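Local coordinates for alkaline serine protease (Pseudoalteromonas sp., PDB 1Y9Z), which hydrolyses peptide bonds as a subtilisin-like serine protease from a cold-living Antarctic bacterium, built from an alpha/beta catalytic domain with an inserted beta-barrel domain, at residues Asn62-Thr67 against Glu363-Thr368; Ala112-Cys117 against Asn141-His146; Ile219-Gln224 against Lys345-Gln350; Pro290-Thr295 against Ser327-Pro332; Arg395-Ala400 against Ala426-Ser431. All coordinates share one frame; numbering follows the deposited sequence.

Contact 1: residues Asn62-Thr67 against Glu363-Thr368; sequences NNAHGT and EYYNGT. With PMS (phenylmethanesulfonic acid), chain H.
The Y365 side chain spans the gap to the loop at A64 and H65, its ring passing alongside the start of helix 65-74. Its OH stands 3.7 Å from A64 CB, a contact of hydroxyl with methyl. Further back along the ring, CE1 comes to 4.4 Å from H65 CA, which lies at the edge of the aromatic plane, so that the tyrosine meets the backbone of H65 and leaves the imidazole to turn elsewhere. That turn is set by the first torsion of H65, chi1 -168°, which carries CG opposite the backbone N and sends the ring toward the bound phenylmethanesulfonic acid. Carbon C6 of the ligand sits over one imidazole face, 4.0 Å from H65 CE1.

The surroundings are those of a subtilase active site. H65 ND1 is hydrogen-bonded to D30 OD1, and S369, which the H65 side chain touches, follows directly after T368; this is consistent with the Asp-His-Ser catalytic triad of the family. G367 holds the N-cap position of the helix that carries the serine, and its backbone angles would press a beta carbon against the carbonyl before it. Beside the ligand, T368 OG1 lies 2.9 Å from O1S of the sulfonate, although its proton has a second acceptor within range. N159 OD1 accepts from T368 N, fixing the backbone next to the ligand. M370, in the first turn of helix 368-385, touches both the H65 and Y365 side chains, and the Y365 backbone pairs with I205 in a two-stranded antiparallel sheet.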
# COMPACT_ATOMS: atom_id res chain seq x y z
N ASN A 62 -11.45 -6.12 -12.61
CA ASN A 62 -10.21 -5.36 -12.70
C ASN A 62 -10.40 -3.91 -12.27
O ASN A 62 -9.96 -2.97 -12.95
CB ASN A 62 -9.70 -5.42 -14.14
CG ASN A 62 -9.77 -6.83 -14.71
OD1 ASN A 62 -9.13 -7.74 -14.20
ND2 ASN A 62 -10.55 -7.00 -15.77
N ASN A 63 -11.05 -3.73 -11.13
CA ASN A 63 -11.33 -2.41 -10.58
C ASN A 63 -11.25 -2.55 -9.06
O ASN A 63 -12.10 -2.04 -8.33
CB ASN A 63 -12.74 -1.98 -11.02
CG ASN A 63 -13.03 -0.52 -10.75
OD1 ASN A 63 -12.15 0.33 -10.89
ND2 ASN A 63 -14.27 -0.22 -10.38
N ALA A 64 -10.20 -3.23 -8.61
CA ALA A 64 -9.99 -3.52 -7.19
C ALA A 64 -9.29 -2.48 -6.33
O ALA A 64 -9.12 -2.69 -5.12
CB ALA A 64 -9.23 -4.84 -7.07
N HIS A 65 -8.89 -1.36 -6.92
CA HIS A 65 -8.18 -0.32 -6.17
C HIS A 65 -8.85 0.10 -4.86
O HIS A 65 -8.21 0.11 -3.80
CB HIS A 65 -7.96 0.89 -7.07
CG HIS A 65 -7.01 1.90 -6.51
ND1 HIS A 65 -7.42 2.98 -5.76
CD2 HIS A 65 -5.66 2.00 -6.61
CE1 HIS A 65 -6.37 3.70 -5.41
NE2 HIS A 65 -5.29 3.13 -5.91
N GLY A 66 -10.14 0.43 -4.93
CA GLY A 66 -10.87 0.85 -3.75
C GLY A 66 -10.96 -0.21 -2.68
O GLY A 66 -11.04 0.10 -1.49
N THR A 67 -10.97 -1.47 -3.10
CA THR A 67 -11.05 -2.59 -2.17
C THR A 67 -9.72 -2.75 -1.43
O THR A 67 -9.69 -3.08 -0.25
CB THR A 67 -11.44 -3.88 -2.92
OG1 THR A 67 -12.77 -3.74 -3.43
CG2 THR A 67 -11.38 -5.09 -1.99
N GLU A 363 -3.46 -9.03 -2.35
CA GLU A 363 -2.36 -8.74 -3.25
C GLU A 363 -1.51 -7.59 -2.76
O GLU A 363 -1.99 -6.72 -2.01
CB GLU A 363 -2.88 -8.42 -4.66
CG GLU A 363 -1.79 -8.40 -5.72
CD GLU A 363 -2.34 -8.26 -7.14
OE1 GLU A 363 -1.53 -8.34 -8.08
OE2 GLU A 363 -3.56 -8.06 -7.30
N TYR A 364 -0.25 -7.59 -3.17
CA TYR A 364 0.68 -6.52 -2.82
C TYR A 364 0.57 -5.43 -3.88
O TYR A 364 0.61 -5.71 -5.08
CB TYR A 364 2.12 -7.04 -2.81
CG TYR A 364 2.52 -7.75 -1.54
CD1 TYR A 364 2.32 -9.13 -1.39
CD2 TYR A 364 3.08 -7.05 -0.47
CE1 TYR A 364 2.68 -9.78 -0.21
CE2 TYR A 364 3.43 -7.69 0.70
CZ TYR A 364 3.23 -9.05 0.83
OH TYR A 364 3.57 -9.66 2.02
N TYR A 365 0.41 -4.19 -3.42
CA TYR A 365 0.33 -3.01 -4.29
C TYR A 365 1.36 -1.99 -3.82
O TYR A 365 1.77 -2.00 -2.66
CB TYR A 365 -1.03 -2.31 -4.17
CG TYR A 365 -2.20 -2.86 -4.96
CD1 TYR A 365 -3.33 -2.07 -5.15
CD2 TYR A 365 -2.21 -4.15 -5.48
CE1 TYR A 365 -4.44 -2.54 -5.82
CE2 TYR A 365 -3.33 -4.64 -6.17
CZ TYR A 365 -4.44 -3.82 -6.33
OH TYR A 365 -5.56 -4.27 -6.98
N ASN A 366 1.75 -1.10 -4.73
CA ASN A 366 2.69 -0.01 -4.44
C ASN A 366 1.97 1.28 -4.78
O ASN A 366 1.18 1.33 -5.73
CB ASN A 366 3.92 -0.04 -5.35
CG ASN A 366 4.70 -1.33 -5.28
OD1 ASN A 366 5.40 -1.67 -6.22
ND2 ASN A 366 4.60 -2.04 -4.16
N GLY A 367 2.24 2.35 -4.03
CA GLY A 367 1.63 3.62 -4.36
C GLY A 367 1.33 4.57 -3.22
O GLY A 367 1.19 4.15 -2.07
N THR A 368 1.27 5.86 -3.54
CA THR A 368 0.93 6.85 -2.53
C THR A 368 -0.54 6.60 -2.18
O THR A 368 -1.01 7.02 -1.13
CB THR A 368 1.12 8.30 -3.05
OG1 THR A 368 0.45 8.47 -4.31
CG2 THR A 368 2.59 8.61 -3.21
C PMS H . -3.15 6.38 -7.89
S PMS H . -2.85 7.04 -6.23
C1 PMS H . -4.43 6.96 -8.56
C2 PMS H . -4.30 8.14 -9.37
C3 PMS H . -5.45 8.71 -10.01
C4 PMS H . -6.72 8.04 -9.81
C5 PMS H . -6.86 6.88 -9.02
C6 PMS H . -5.73 6.28 -8.36
O2S PMS H . -3.26 8.44 -6.23
O1S PMS H . -1.44 6.93 -5.92

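Contact 2: residues Ala112-Cys117 against Asn141-His146; sequences AAIDTC and NALNTH
Two helices lying side by side against the parallel sheet of a subtilisin-like alpha/beta domain meet where I114 and D115 face L143 and H146. Their short axes run nearly parallel, 17° apart, with a closest approach of 10.9 Å, so side chains have to bridge the groove between them. I114 does so with two branches. Its chi1 of -63° sets CG1 opposite the carbonyl carbon, and the extended chain beyond it carries CD1 to 3.7 Å from L143 CD1, the two side chains meeting at about a right angle. The other branch, CG2, rests obliquely against the imidazole of H146.

Toward the more open side of the groove, the D115 carboxylate lies near that ring, but how the two meet is not settled. Replacing H146 by an alanine is likely to open a gap beside I114 CG2, which would lose the ring it now rests against.

Each helix also ties a threonine back to its own turn. T116 OG1 donates to A112 O over 3.0 Å, and T145 OG1 does the same to N141 O at 3.0 Å. In both cases the hydroxyl and the backbone N-H of the threonine grip the same oxygen from opposite faces of its carbonyl plane.

Inward, A113, I114 and C117 touch I29 of strand 25-30, with C117 disulfide-bonded to C27, while V96 of strand 92-100 supports A113 and C117. Helix 137-148, which links the adjacent parallel strands 125-128 and 152-156 in a beta-alpha-beta crossover, lays A142 and L143 on V111.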
# COMPACT_ATOMS: atom_id res chain seq x y z
N ALA A 112 -18.69 17.01 -5.95
CA ALA A 112 -19.99 16.38 -5.71
C ALA A 112 -19.83 15.10 -4.90
O ALA A 112 -20.66 14.79 -4.04
CB ALA A 112 -20.69 16.09 -7.03
N ALA A 113 -18.76 14.35 -5.17
CA ALA A 113 -18.49 13.11 -4.45
C ALA A 113 -18.22 13.43 -2.98
O ALA A 113 -18.70 12.73 -2.09
CB ALA A 113 -17.29 12.39 -5.07
N ILE A 114 -17.44 14.47 -2.74
CA ILE A 114 -17.14 14.87 -1.37
C ILE A 114 -18.43 15.33 -0.69
O ILE A 114 -18.68 14.99 0.46
CB ILE A 114 -16.07 15.99 -1.34
CG1 ILE A 114 -14.77 15.47 -1.94
CG2 ILE A 114 -15.85 16.46 0.09
CD1 ILE A 114 -13.70 16.54 -2.13
N ASP A 115 -19.24 16.11 -1.41
CA ASP A 115 -20.51 16.57 -0.85
C ASP A 115 -21.34 15.36 -0.41
O ASP A 115 -21.94 15.37 0.66
CB ASP A 115 -21.33 17.36 -1.87
CG ASP A 115 -20.73 18.71 -2.21
OD1 ASP A 115 -20.04 19.30 -1.35
OD2 ASP A 115 -20.98 19.20 -3.33
N THR A 116 -21.37 14.33 -1.25
CA THR A 116 -22.12 13.12 -0.95
C THR A 116 -21.57 12.45 0.31
O THR A 116 -22.32 12.01 1.17
CB THR A 116 -22.05 12.14 -2.14
OG1 THR A 116 -22.70 12.73 -3.27
CG2 THR A 116 -22.75 10.82 -1.80
N CYS A 117 -20.25 12.38 0.40
CA CYS A 117 -19.60 11.79 1.57
C CYS A 117 -20.09 12.47 2.84
O CYS A 117 -20.41 11.82 3.83
CB CYS A 117 -18.10 11.99 1.48
SG CYS A 117 -17.13 10.79 0.52
N ASN A 141 -11.96 26.32 -3.21
CA ASN A 141 -12.91 26.94 -2.28
C ASN A 141 -13.87 25.93 -1.65
O ASN A 141 -14.12 25.97 -0.44
CB ASN A 141 -13.71 28.03 -3.00
CG ASN A 141 -12.89 29.28 -3.28
OD1 ASN A 141 -13.31 30.15 -4.04
ND2 ASN A 141 -11.72 29.37 -2.66
N ALA A 142 -14.40 25.03 -2.47
CA ALA A 142 -15.34 24.02 -1.97
C ALA A 142 -14.70 23.13 -0.92
O ALA A 142 -15.31 22.85 0.11
CB ALA A 142 -15.86 23.18 -3.12
N LEU A 143 -13.47 22.69 -1.17
CA LEU A 143 -12.78 21.83 -0.22
C LEU A 143 -12.38 22.59 1.04
O LEU A 143 -12.42 22.04 2.14
CB LEU A 143 -11.56 21.16 -0.87
CG LEU A 143 -11.88 19.85 -1.62
CD1 LEU A 143 -12.94 20.08 -2.68
CD2 LEU A 143 -10.61 19.30 -2.24
N ASN A 144 -11.99 23.85 0.89
CA ASN A 144 -11.60 24.65 2.05
C ASN A 144 -12.82 24.82 2.95
O ASN A 144 -12.70 24.82 4.18
CB ASN A 144 -11.10 26.02 1.61
CG ASN A 144 -10.36 26.76 2.72
OD1 ASN A 144 -10.26 27.98 2.70
ND2 ASN A 144 -9.85 26.01 3.69
N THR A 145 -13.99 24.96 2.34
CA THR A 145 -15.23 25.13 3.10
C THR A 145 -15.50 23.87 3.93
O THR A 145 -15.81 23.96 5.12
CB THR A 145 -16.42 25.40 2.16
OG1 THR A 145 -16.23 26.66 1.51
CG2 THR A 145 -17.73 25.44 2.95
N HIS A 146 -15.36 22.70 3.31
CA HIS A 146 -15.58 21.45 4.02
C HIS A 146 -14.59 21.31 5.17
O HIS A 146 -14.96 20.92 6.28
CB HIS A 146 -15.43 20.26 3.07
CG HIS A 146 -16.70 19.91 2.35
ND1 HIS A 146 -16.78 19.82 0.98
CD2 HIS A 146 -17.93 19.61 2.83
CE1 HIS A 146 -18.01 19.48 0.64
NE2 HIS A 146 -18.73 19.34 1.74

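Contact 3: residues Ile219-Gln224 against Lys345-Gln350; sequences ITIGGQ and KAKLGQ
I221 meets two side chains at different angles: K347 slants past it, while Q350 crosses it at about a right angle. The isoleucine ends strand 214-221 in the inserted beta-barrel domain, just where the chain folds back as a tight hairpin. A type I' turn from I221 to Q224 makes the bend, closed by backbone bonds in both directions, I221 N to Q224 O and Q224 N to I221 O. G222 and G223 occupy its two corners, both with positive phi.

Facing it is the loop after helix 338-345, a type I turn that runs on into a type II turn. Q350 N donates to K347 O and closes the second of these, whose first and last residues are the two that touch I221. With chi1 at -62° and an extended chain beyond, I221 points CD1 at K347 CB, 3.9 Å away. The lysine then bends at chi2 and takes its charged end off elsewhere, offering the isoleucine just the foot of its chain. Y226 touches both I221 and K347, and T352 of strand 351-360 also supports I221. The second branch of I221 touches Q350 at two points, CG2 lying 4.1 Å from Q350 CB and 3.7 Å from Q350 OE1.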
# COMPACT_ATOMS: atom_id res chain seq x y z
N ILE A 219 7.26 -18.98 0.75
CA ILE A 219 8.55 -19.66 0.83
C ILE A 219 8.41 -20.58 2.03
O ILE A 219 8.11 -20.12 3.13
CB ILE A 219 9.72 -18.70 1.11
CG1 ILE A 219 9.89 -17.72 -0.05
CG2 ILE A 219 11.01 -19.50 1.31
CD1 ILE A 219 10.93 -16.64 0.22
N THR A 220 8.61 -21.88 1.82
CA THR A 220 8.48 -22.84 2.90
C THR A 220 9.75 -23.67 3.08
O THR A 220 10.32 -24.17 2.11
CB THR A 220 7.30 -23.79 2.66
OG1 THR A 220 6.09 -23.03 2.53
CG2 THR A 220 7.15 -24.77 3.82
N ILE A 221 10.17 -23.80 4.33
CA ILE A 221 11.35 -24.58 4.68
C ILE A 221 11.06 -25.26 6.02
O ILE A 221 10.61 -24.61 6.97
CB ILE A 221 12.61 -23.70 4.83
CG1 ILE A 221 12.95 -23.03 3.50
CG2 ILE A 221 13.79 -24.56 5.28
CD1 ILE A 221 14.19 -22.16 3.53
N GLY A 222 11.31 -26.56 6.09
CA GLY A 222 11.06 -27.29 7.32
C GLY A 222 9.62 -27.24 7.77
O GLY A 222 9.32 -27.24 8.96
N GLY A 223 8.70 -27.18 6.80
CA GLY A 223 7.29 -27.13 7.12
C GLY A 223 6.79 -25.79 7.64
O GLY A 223 5.62 -25.66 8.00
N GLN A 224 7.67 -24.80 7.69
CA GLN A 224 7.30 -23.47 8.16
C GLN A 224 7.30 -22.46 7.02
O GLN A 224 8.09 -22.57 6.08
CB GLN A 224 8.25 -23.02 9.27
CG GLN A 224 8.18 -23.87 10.53
CD GLN A 224 6.83 -23.78 11.23
OE1 GLN A 224 6.58 -24.49 12.21
NE2 GLN A 224 5.96 -22.91 10.74
N LYS A 345 20.03 -17.30 4.51
CA LYS A 345 21.42 -17.74 4.34
C LYS A 345 21.73 -18.91 5.26
O LYS A 345 22.48 -19.82 4.90
CB LYS A 345 22.39 -16.60 4.64
CG LYS A 345 22.51 -15.55 3.55
CD LYS A 345 23.47 -14.44 3.98
CE LYS A 345 23.75 -13.47 2.85
NZ LYS A 345 24.49 -14.12 1.73
N ALA A 346 21.15 -18.88 6.45
CA ALA A 346 21.37 -19.93 7.44
C ALA A 346 20.67 -21.23 7.08
O ALA A 346 20.95 -22.28 7.66
CB ALA A 346 20.89 -19.45 8.81
N LYS A 347 19.75 -21.17 6.11
CA LYS A 347 19.01 -22.35 5.69
C LYS A 347 19.51 -22.94 4.38
O LYS A 347 18.89 -23.85 3.82
CB LYS A 347 17.52 -22.00 5.55
CG LYS A 347 16.91 -21.42 6.82
CD LYS A 347 17.07 -22.37 8.00
CE LYS A 347 16.50 -21.76 9.27
NZ LYS A 347 16.68 -22.66 10.45
N LEU A 348 20.64 -22.44 3.89
CA LEU A 348 21.21 -22.93 2.64
C LEU A 348 21.42 -24.45 2.67
O LEU A 348 21.90 -25.00 3.65
CB LEU A 348 22.55 -22.24 2.36
CG LEU A 348 22.47 -20.75 2.01
CD1 LEU A 348 23.87 -20.20 1.78
CD2 LEU A 348 21.62 -20.56 0.76
N GLY A 349 21.04 -25.11 1.58
CA GLY A 349 21.19 -26.55 1.49
C GLY A 349 19.92 -27.31 1.85
O GLY A 349 19.78 -28.48 1.51
N GLN A 350 19.00 -26.64 2.53
CA GLN A 350 17.75 -27.26 2.93
C GLN A 350 16.68 -27.19 1.84
O GLN A 350 16.65 -26.25 1.04
CB GLN A 350 17.23 -26.61 4.21
CG GLN A 350 18.12 -26.86 5.42
CD GLN A 350 17.60 -26.20 6.69
OE1 GLN A 350 16.44 -26.38 7.06
NE2 GLN A 350 18.46 -25.44 7.35

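Contact 4: residues Pro290-Thr295 against Ser327-Pro332; sequences PEINST and SDITVP
Torsions of three branched side chains bring I292, T295 and I329 together. I292 has chi1 at -174°, with CG1 opposite the backbone N, so that CD1 reaches over to the facing loop. In I329, chi1 -46° and chi2 -55° together place CG1 and CD1 against the helix. T295 is oriented by its own hydroxyl: OG1 donates to E291 O one turn earlier over 2.7 Å, standing well above the carbonyl plane, and the methyl CG2 is left facing I329.

I329 is therefore held from two places on one helix face. I292 CD1 sits 3.6 Å from I329 CG1, the two chains slanting past each other. T295 CG2 comes to 3.5 Å from I329 CD1 and lies 3.9 Å from I329 CG2, crossing the isoleucine at about a right angle. The meeting is wholly apolar and largely buried. Polar groups brace the loop instead: I329 is the centre of an inverse gamma turn, its N bonded to D324 OD1, and D328 OD1 makes a salt bridge to K296 NZ of the helix.

Beneath the contact lies the mixed sheet of the inserted barrel. T295 touches I306 and V308 of strand 305-309 as well as H234 of strand 232-240, and L322 of strand 321-323 meets both I292 and T295; the loop itself leads directly into strand 333-336.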
# COMPACT_ATOMS: atom_id res chain seq x y z
N PRO A 290 16.21 -2.86 -13.04
CA PRO A 290 17.24 -3.89 -12.92
C PRO A 290 16.89 -5.24 -12.29
O PRO A 290 17.76 -6.11 -12.20
CB PRO A 290 18.32 -3.18 -12.12
CG PRO A 290 17.51 -2.41 -11.14
CD PRO A 290 16.40 -1.82 -12.01
N GLU A 291 15.65 -5.42 -11.84
CA GLU A 291 15.27 -6.68 -11.21
C GLU A 291 15.68 -7.90 -12.03
O GLU A 291 16.08 -8.93 -11.47
CB GLU A 291 13.76 -6.71 -10.95
CG GLU A 291 13.32 -7.76 -9.94
CD GLU A 291 13.82 -7.47 -8.53
OE1 GLU A 291 13.54 -8.27 -7.61
OE2 GLU A 291 14.49 -6.43 -8.34
N ILE A 292 15.58 -7.79 -13.35
CA ILE A 292 15.92 -8.89 -14.25
C ILE A 292 17.37 -9.37 -14.17
O ILE A 292 17.66 -10.53 -14.47
CB ILE A 292 15.60 -8.50 -15.72
CG1 ILE A 292 15.81 -9.71 -16.64
CG2 ILE A 292 16.49 -7.34 -16.15
CD1 ILE A 292 14.88 -10.87 -16.36
N ASN A 293 18.28 -8.50 -13.76
CA ASN A 293 19.69 -8.89 -13.68
C ASN A 293 19.98 -10.01 -12.69
O ASN A 293 20.50 -11.06 -13.08
CB ASN A 293 20.55 -7.66 -13.38
CG ASN A 293 20.48 -6.63 -14.48
OD1 ASN A 293 20.68 -6.95 -15.66
ND2 ASN A 293 20.21 -5.38 -14.12
N SER A 294 19.66 -9.81 -11.42
CA SER A 294 19.89 -10.84 -10.42
C SER A 294 19.00 -12.05 -10.69
O SER A 294 19.42 -13.19 -10.53
CB SER A 294 19.60 -10.31 -9.01
OG SER A 294 20.59 -9.38 -8.59
N THR A 295 17.77 -11.78 -11.11
CA THR A 295 16.81 -12.84 -11.40
C THR A 295 17.30 -13.76 -12.52
O THR A 295 17.28 -14.98 -12.38
CB THR A 295 15.45 -12.25 -11.80
OG1 THR A 295 15.00 -11.35 -10.77
CG2 THR A 295 14.41 -13.36 -11.97
N SER A 327 11.62 -12.75 -22.10
CA SER A 327 10.76 -13.74 -21.46
C SER A 327 11.57 -14.94 -21.00
O SER A 327 11.21 -16.09 -21.25
CB SER A 327 9.67 -14.20 -22.44
OG SER A 327 8.90 -13.10 -22.90
N ASP A 328 12.68 -14.66 -20.31
CA ASP A 328 13.58 -15.70 -19.82
C ASP A 328 13.14 -16.32 -18.49
O ASP A 328 13.39 -17.49 -18.24
CB ASP A 328 14.99 -15.13 -19.67
CG ASP A 328 15.54 -14.58 -20.97
OD1 ASP A 328 16.53 -13.83 -20.92
OD2 ASP A 328 14.98 -14.91 -22.04
N ILE A 329 12.49 -15.52 -17.65
CA ILE A 329 12.05 -16.01 -16.35
C ILE A 329 10.73 -16.77 -16.44
O ILE A 329 9.65 -16.21 -16.26
CB ILE A 329 11.89 -14.84 -15.35
CG1 ILE A 329 13.12 -13.93 -15.44
CG2 ILE A 329 11.74 -15.39 -13.94
CD1 ILE A 329 14.45 -14.65 -15.23
N THR A 330 10.84 -18.07 -16.73
CA THR A 330 9.68 -18.94 -16.87
C THR A 330 9.46 -19.78 -15.61
O THR A 330 8.64 -20.70 -15.61
CB THR A 330 9.85 -19.87 -18.08
OG1 THR A 330 11.10 -20.56 -17.98
CG2 THR A 330 9.81 -19.08 -19.37
N VAL A 331 10.19 -19.46 -14.55
CA VAL A 331 10.07 -20.18 -13.29
C VAL A 331 9.55 -19.21 -12.23
O VAL A 331 9.61 -17.99 -12.41
CB VAL A 331 11.44 -20.73 -12.82
CG1 VAL A 331 12.02 -21.65 -13.88
CG2 VAL A 331 12.39 -19.58 -12.52
N PRO A 332 9.02 -19.73 -11.11
CA PRO A 332 8.51 -18.83 -10.08
C PRO A 332 9.63 -18.09 -9.37
O PRO A 332 10.61 -18.69 -8.91
CB PRO A 332 7.74 -19.78 -9.15
CG PRO A 332 8.48 -21.07 -9.29
CD PRO A 332 8.74 -21.14 -10.78

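Contact 5: residues Arg395-Ala400 against Ala426-Ser431; sequences RAALNA and AYLDES
Apolar contact does the joining here, with the ring of Y427 touching the small side chains of A397 and A400. A chi1 of -173° puts Y427 CG opposite its backbone N and sends the ring across to helix 391-401. A397 CB approaches obliquely and lies 3.4 Å from Y427 CD2, while A397 CA is 3.6 Å from the same ring carbon. At the other end of the ring, A400 CB is 3.9 Å from Y427 CE1, also on an oblique line. L428 adds a second kind of apolar neighbour: its CD2 stands 3.8 Å from A397 CB, so this one methyl is shared between an aromatic and an aliphatic partner. With a leucine in place of Y427 the shorter side chain would probably open a gap over A400, leaving its methyl without the ring carbons CE1 and CZ that now touch it.

The helix geometry is consistent with those sizes. The short axes come to 9.9 Å of each other at 130° between their directions, and the CA atoms of A397 and Y427 are 6.4 Å apart, a distance that an alanine permits.

Charged groups work away from the interface. R395 forms a salt bridge to E197, a ligand of one of the sodium ions, and D429 pairs with K425 and with H386. Underneath, L398 and L428 both rest on helix 368-385, at A379 and V382 respectively. With no polar pair across the interface and mostly carbon-to-carbon contacts, complementarity of shape rather than directional bonding joins these two C-terminal helices of the subtilase domain.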
# COMPACT_ATOMS: atom_id res chain seq x y z
N ARG A 395 -5.35 17.24 12.41
CA ARG A 395 -4.33 17.36 11.37
C ARG A 395 -3.03 17.84 12.00
O ARG A 395 -1.96 17.28 11.75
CB ARG A 395 -4.81 18.34 10.30
CG ARG A 395 -3.87 18.51 9.12
CD ARG A 395 -4.51 19.40 8.07
NE ARG A 395 -3.61 19.69 6.95
CZ ARG A 395 -3.92 20.49 5.94
NH1 ARG A 395 -3.05 20.70 4.97
NH2 ARG A 395 -5.11 21.09 5.91
N ALA A 396 -3.12 18.87 12.84
CA ALA A 396 -1.95 19.41 13.51
C ALA A 396 -1.30 18.37 14.42
O ALA A 396 -0.08 18.27 14.49
CB ALA A 396 -2.34 20.64 14.32
N ALA A 397 -2.13 17.59 15.11
CA ALA A 397 -1.63 16.56 16.00
C ALA A 397 -0.83 15.51 15.23
O ALA A 397 0.23 15.08 15.68
CB ALA A 397 -2.79 15.89 16.74
N LEU A 398 -1.33 15.11 14.07
CA LEU A 398 -0.64 14.12 13.26
C LEU A 398 0.72 14.64 12.80
O LEU A 398 1.72 13.93 12.84
CB LEU A 398 -1.50 13.73 12.05
CG LEU A 398 -2.87 13.12 12.35
CD1 LEU A 398 -3.62 12.87 11.05
CD2 LEU A 398 -2.70 11.82 13.13
N ASN A 399 0.75 15.89 12.36
CA ASN A 399 1.99 16.50 11.89
C ASN A 399 2.99 16.72 13.02
O ASN A 399 4.19 16.48 12.86
CB ASN A 399 1.68 17.84 11.22
CG ASN A 399 0.94 17.68 9.91
OD1 ASN A 399 0.29 18.61 9.43
ND2 ASN A 399 1.05 16.50 9.31
N ALA A 400 2.49 17.17 14.16
CA ALA A 400 3.35 17.44 15.31
C ALA A 400 3.98 16.19 15.91
O ALA A 400 5.02 16.26 16.55
CB ALA A 400 2.56 18.18 16.38
N ALA A 426 -1.49 10.49 22.28
CA ALA A 426 -0.94 11.06 23.50
C ALA A 426 -0.97 12.59 23.45
O ALA A 426 -1.19 13.25 24.47
CB ALA A 426 0.50 10.58 23.70
N TYR A 427 -0.76 13.13 22.26
CA TYR A 427 -0.77 14.57 22.03
C TYR A 427 -2.15 15.13 22.38
O TYR A 427 -2.28 16.05 23.18
CB TYR A 427 -0.45 14.85 20.56
CG TYR A 427 -0.26 16.31 20.19
CD1 TYR A 427 0.96 16.95 20.39
CD2 TYR A 427 -1.30 17.03 19.60
CE1 TYR A 427 1.15 18.27 19.99
CE2 TYR A 427 -1.11 18.36 19.20
CZ TYR A 427 0.11 18.97 19.40
OH TYR A 427 0.31 20.27 18.99
N LEU A 428 -3.18 14.54 21.77
CA LEU A 428 -4.55 14.97 22.00
C LEU A 428 -5.03 14.64 23.41
O LEU A 428 -5.97 15.26 23.91
CB LEU A 428 -5.48 14.34 20.96
CG LEU A 428 -5.23 14.80 19.51
CD1 LEU A 428 -6.13 14.03 18.56
CD2 LEU A 428 -5.49 16.30 19.40
N ASP A 429 -4.38 13.67 24.05
CA ASP A 429 -4.73 13.29 25.42
C ASP A 429 -4.51 14.47 26.35
O ASP A 429 -5.19 14.62 27.36
CB ASP A 429 -3.89 12.10 25.88
CG ASP A 429 -4.46 10.77 25.44
OD1 ASP A 429 -3.77 9.74 25.60
OD2 ASP A 429 -5.61 10.74 24.94
N GLU A 430 -3.53 15.31 26.01
CA GLU A 430 -3.22 16.49 26.81
C GLU A 430 -4.31 17.53 26.58
O GLU A 430 -4.86 18.09 27.53
CB GLU A 430 -1.86 17.05 26.41
CG GLU A 430 -0.70 16.10 26.67
CD GLU A 430 -0.57 15.73 28.14
OE1 GLU A 430 -0.38 16.64 28.97
OE2 GLU A 430 -0.66 14.52 28.45
N SER A 431 -4.62 17.78 25.31
CA SER A 431 -5.65 18.73 24.93
C SER A 431 -5.77 18.69 23.41
O SER A 431 -4.94 18.08 22.74
CB SER A 431 -5.29 20.15 25.37
OG SER A 431 -4.29 20.70 24.52

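Place in the fold sets the chemistry of the five contacts. Contact 1, about 7 Å from the centre of the chain to its own centre, adds a bound ligand and polar neighbours to slight van der Waals contact. Contacts 2 and 5, both helix pairs of the catalytic domain with centres about 25 Å apart, differ in angle: one is nearly parallel and has a carboxylate at its border, the other crosses steeply and is mainly apolar. Contacts 3 and 4 belong to the inserted barrel, where a loop packs on a hairpin end or a helix. Contact 4 is buried, whereas contact 3 is only partly buried, a buried isoleucine meeting an exposed glutamine and the foot of a lysine.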